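Local coordinates for ferric uptake regulation protein (Pseudomonas aeruginosa, PDB 1MZB) that probably senses cellular iron and, as a metal-dependent dimeric regulator with a winged-helix DNA-binding domain, controls transcription of iron-uptake genes, at residues E5-L9 / V21-Q25; A66-V70 / F81-D85. One frame throughout, in Å; residues are numbered along the deposited sequence.

Contact 1 of 2, residues E5-L9 / V21-Q25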
# COMPACT_ATOMS: atom_id res chain seq x y z
N GLU A 5 -1.25 13.07 -15.21
CA GLU A 5 -1.10 11.96 -16.15
C GLU A 5 0.01 12.27 -17.13
O GLU A 5 0.79 11.40 -17.50
CB GLU A 5 -2.40 11.70 -16.92
CG GLU A 5 -3.52 11.08 -16.10
CD GLU A 5 -4.32 12.11 -15.34
OE1 GLU A 5 -3.73 13.13 -14.94
OE2 GLU A 5 -5.55 11.90 -15.13
N ASN A 6 0.08 13.52 -17.57
CA ASN A 6 1.12 13.92 -18.51
C ASN A 6 2.50 13.70 -17.92
O ASN A 6 3.38 13.18 -18.58
CB ASN A 6 0.95 15.38 -18.91
CG ASN A 6 -0.27 15.60 -19.79
OD1 ASN A 6 -1.17 14.75 -19.87
ND2 ASN A 6 -0.31 16.76 -20.45
N SER A 7 2.68 14.10 -16.66
CA SER A 7 3.97 13.93 -16.01
C SER A 7 4.31 12.46 -15.89
O SER A 7 5.44 12.06 -16.15
CB SER A 7 3.97 14.57 -14.61
OG SER A 7 3.61 15.94 -14.70
N GLU A 8 3.32 11.64 -15.53
CA GLU A 8 3.58 10.21 -15.39
C GLU A 8 4.06 9.61 -16.70
O GLU A 8 5.01 8.83 -16.72
CB GLU A 8 2.32 9.50 -14.92
CG GLU A 8 1.93 9.89 -13.52
CD GLU A 8 0.75 9.08 -13.03
OE1 GLU A 8 -0.33 9.22 -13.63
OE2 GLU A 8 0.92 8.32 -12.05
N LEU A 9 3.40 9.99 -17.78
CA LEU A 9 3.76 9.49 -19.10
C LEU A 9 5.15 9.96 -19.54
O LEU A 9 5.93 9.19 -20.09
CB LEU A 9 2.71 9.93 -20.13
CG LEU A 9 1.34 9.25 -20.05
CD1 LEU A 9 0.41 9.84 -21.11
CD2 LEU A 9 1.49 7.73 -20.29
N VAL A 21 -3.67 8.59 -22.39
CA VAL A 21 -4.28 9.28 -21.28
C VAL A 21 -5.59 8.64 -20.81
O VAL A 21 -5.81 8.45 -19.61
CB VAL A 21 -4.53 10.78 -21.63
CG1 VAL A 21 -5.45 11.41 -20.58
CG2 VAL A 21 -3.20 11.50 -21.69
N LYS A 22 -6.46 8.28 -21.75
CA LYS A 22 -7.72 7.67 -21.37
C LYS A 22 -7.54 6.32 -20.64
O LYS A 22 -8.24 6.03 -19.68
CB LYS A 22 -8.63 7.53 -22.59
CG LYS A 22 -9.29 8.87 -22.97
CD LYS A 22 -10.18 8.76 -24.20
CE LYS A 22 -10.86 10.13 -24.47
NZ LYS A 22 -11.33 10.74 -23.18
N ILE A 23 -6.59 5.51 -21.10
CA ILE A 23 -6.38 4.21 -20.46
C ILE A 23 -5.81 4.37 -19.05
O ILE A 23 -6.23 3.69 -18.11
CB ILE A 23 -5.48 3.35 -21.37
CG1 ILE A 23 -6.27 3.03 -22.65
CG2 ILE A 23 -5.02 2.08 -20.61
CD1 ILE A 23 -5.48 2.41 -23.79
N LEU A 24 -4.87 5.30 -18.88
CA LEU A 24 -4.34 5.54 -17.56
C LEU A 24 -5.45 6.04 -16.61
O LEU A 24 -5.46 5.71 -15.43
CB LEU A 24 -3.20 6.56 -17.65
CG LEU A 24 -2.34 6.71 -16.40
CD1 LEU A 24 -1.64 5.40 -16.10
CD2 LEU A 24 -1.31 7.83 -16.63
N GLN A 25 -6.39 6.82 -17.12
CA GLN A 25 -7.48 7.33 -16.28
C GLN A 25 -8.40 6.19 -15.91
O GLN A 25 -8.91 6.12 -14.79
CB GLN A 25 -8.26 8.43 -17.01
CG GLN A 25 -7.48 9.73 -17.18
CD GLN A 25 -8.19 10.72 -18.10
OE1 GLN A 25 -9.04 10.34 -18.89
NE2 GLN A 25 -7.81 12.00 -18.01
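Helix-to-helix side-chain packing joins 5-9, on helix 4-11, to 21-25, on helix 18-28, in the N-terminal winged-helix domain of this Fur-family regulator. The segment axes pass 10.6 Å apart at 105°, nearly perpendicular, and no hydrogen bond links the segments; together they bury 289 Å², and every close contact between them is between side-chain atoms. Leu24 has the largest share. With its CG anti to the backbone N (chi1 -168°), it sends CD2 toward the first helix, where it lies 4.0 Å from Glu5 CG and also meets Glu5 CB. One turn on, the carboxylate of Glu8 comes over the same methyl, OE1 to Leu24 CD2 3.4 Å. The other oxygen of Glu8, OE2, is held by a salt bridge to Lys110 NZ of the second subunit, which places this side of helix 4-11 at the dimer partner. Beside this, the buried Leu9 meets the partly exposed Val21; the two run at about a right angle to each other and touch by single methyls, Leu9 CD1 to Val21 CG2 4.0 Å. Val16 of the intervening loop packs on both of them, while Phe63 of helix 53-66 meets Leu9 and Leu24, tying the pair to the rest of the helical bundle. Toward the partly exposed side, Glu5 bends at chi2, which swings its carboxylate across the extended chain of Gln25. The carboxylate and amide planes are turned 68° apart, and the nearest approach is to aliphatic carbon: Glu5 OE2 lies 3.6 Å from Gln25 CG.

Contact 2 of 2, residues A66-V70 / F81-D85. With ZN (zinc ion), chain C.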
# COMPACT_ATOMS: atom_id res chain seq x y z
N ALA A 66 7.25 0.14 -19.43
CA ALA A 66 7.69 1.41 -18.88
C ALA A 66 7.70 1.44 -17.37
O ALA A 66 8.33 2.31 -16.77
CB ALA A 66 6.78 2.53 -19.42
N GLY A 67 7.00 0.50 -16.74
CA GLY A 67 6.97 0.48 -15.30
C GLY A 67 5.77 1.19 -14.70
O GLY A 67 5.67 1.27 -13.48
N LEU A 68 4.87 1.71 -15.52
CA LEU A 68 3.68 2.36 -14.98
C LEU A 68 2.69 1.30 -14.46
O LEU A 68 1.87 1.58 -13.59
CB LEU A 68 2.99 3.18 -16.05
CG LEU A 68 3.75 4.46 -16.41
CD1 LEU A 68 3.01 5.15 -17.54
CD2 LEU A 68 3.83 5.35 -15.15
N VAL A 69 2.72 0.11 -15.05
CA VAL A 69 1.81 -0.96 -14.55
C VAL A 69 2.60 -2.25 -14.43
O VAL A 69 3.69 -2.36 -14.98
CB VAL A 69 0.57 -1.23 -15.47
CG1 VAL A 69 -0.18 0.07 -15.76
CG2 VAL A 69 0.94 -1.96 -16.72
N VAL A 70 2.06 -3.19 -13.66
CA VAL A 70 2.68 -4.48 -13.47
C VAL A 70 1.66 -5.45 -14.06
O VAL A 70 0.46 -5.24 -13.89
CB VAL A 70 2.86 -4.82 -11.98
CG1 VAL A 70 3.41 -6.23 -11.84
CG2 VAL A 70 3.83 -3.81 -11.31
N PHE A 81 -3.71 -6.28 -15.25
CA PHE A 81 -2.77 -5.15 -15.27
C PHE A 81 -3.19 -4.23 -14.14
O PHE A 81 -4.37 -3.94 -14.00
CB PHE A 81 -2.88 -4.39 -16.59
CG PHE A 81 -2.43 -5.18 -17.79
CD1 PHE A 81 -3.30 -6.03 -18.47
CD2 PHE A 81 -1.11 -5.07 -18.26
CE1 PHE A 81 -2.86 -6.76 -19.63
CE2 PHE A 81 -0.67 -5.78 -19.40
CZ PHE A 81 -1.55 -6.62 -20.09
N GLU A 82 -2.25 -3.80 -13.32
CA GLU A 82 -2.62 -2.89 -12.22
C GLU A 82 -1.53 -1.86 -12.09
O GLU A 82 -0.41 -2.08 -12.50
CB GLU A 82 -2.80 -3.65 -10.90
CG GLU A 82 -1.59 -4.50 -10.46
CD GLU A 82 -1.91 -5.41 -9.26
OE1 GLU A 82 -2.13 -4.90 -8.15
OE2 GLU A 82 -1.93 -6.64 -9.44
N LEU A 83 -1.88 -0.69 -11.58
CA LEU A 83 -0.88 0.34 -11.42
C LEU A 83 0.26 -0.13 -10.52
O LEU A 83 0.08 -1.00 -9.63
CB LEU A 83 -1.52 1.58 -10.84
CG LEU A 83 -2.56 2.20 -11.77
CD1 LEU A 83 -3.28 3.31 -11.00
CD2 LEU A 83 -1.87 2.76 -13.05
N ALA A 84 1.43 0.44 -10.76
CA ALA A 84 2.62 0.14 -9.98
C ALA A 84 2.70 1.21 -8.89
O ALA A 84 3.00 0.90 -7.74
CB ALA A 84 3.87 0.19 -10.89
N ASP A 85 2.39 2.46 -9.26
CA ASP A 85 2.44 3.62 -8.35
C ASP A 85 1.74 3.44 -7.00
O ASP A 85 2.19 3.99 -5.98
CB ASP A 85 1.91 4.90 -9.05
CG ASP A 85 0.50 4.73 -9.61
OD1 ASP A 85 0.28 3.79 -10.42
OD2 ASP A 85 -0.40 5.53 -9.28
ZN ZN C . -3.02 -6.21 -6.86
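Glu82 O receives Val70 N at 2.9 Å, the shortest hydrogen bond between 66-70 and 81-85, with an N-H...O angle of 163°. Val70 O returns a bond from Glu82 N at 3.1 Å, making Val70 and Glu82 a hydrogen-bonded antiparallel pair. A third bond, Ala84 N to Leu68 O at 3.1 Å, is less straight (151°), and its donor stands above the carbonyl plane; it carries the pairing past the strand ends. Between these bonds Val69 and Leu83 form a non-hydrogen-bonded pair with CA atoms 4.3 Å apart. Val69 CG2 comes up to the edge of the Phe81 ring, 4.0 Å from CD2, while its CG1 leans toward Leu83 CD2. Val70 and Glu82 project from the same face. Glu82 CG lies between the backbone N and carbonyl carbon (chi1 55°), and the chain then extends to place OE1 2.0 Å from zinc, a site completed by His34, His91 and Glu102. As a two-stranded antiparallel hairpin following helix 53-66, strands 69-72 and 80-83 form the wing of the winged-helix domain, and one of them supplies a metal ligand. Gly67, with positive phi, ends helix 53-66 in a Schellman motif just before the wing. That helix packs against Val69 and Phe81, helix 18-28 against Val69 and Leu83, and helix 4-11 against Leu68.

How the contacts relate
Contact 1 joins two helices through side chains alone, whereas contact 2 joins two hairpin strands chiefly through backbone hydrogen bonds and carries a zinc ligand. Both are only partly buried, but contact 2 lies about 5 Å from the chain centre and contact 1 about 15 Å, measured between centres. They share no element, yet they abut: Leu24 CD1 meets Leu83 CD2 at 4.0 Å, and Leu9 CD2 meets Leu68 CD1 at 4.1 Å. Helix 53-66 packs on both. At the dimer edge the carboxylates of Glu8 and Asp85 come close, and Lys110 of the second subunit forms salt bridges with both, probably offsetting their like charge.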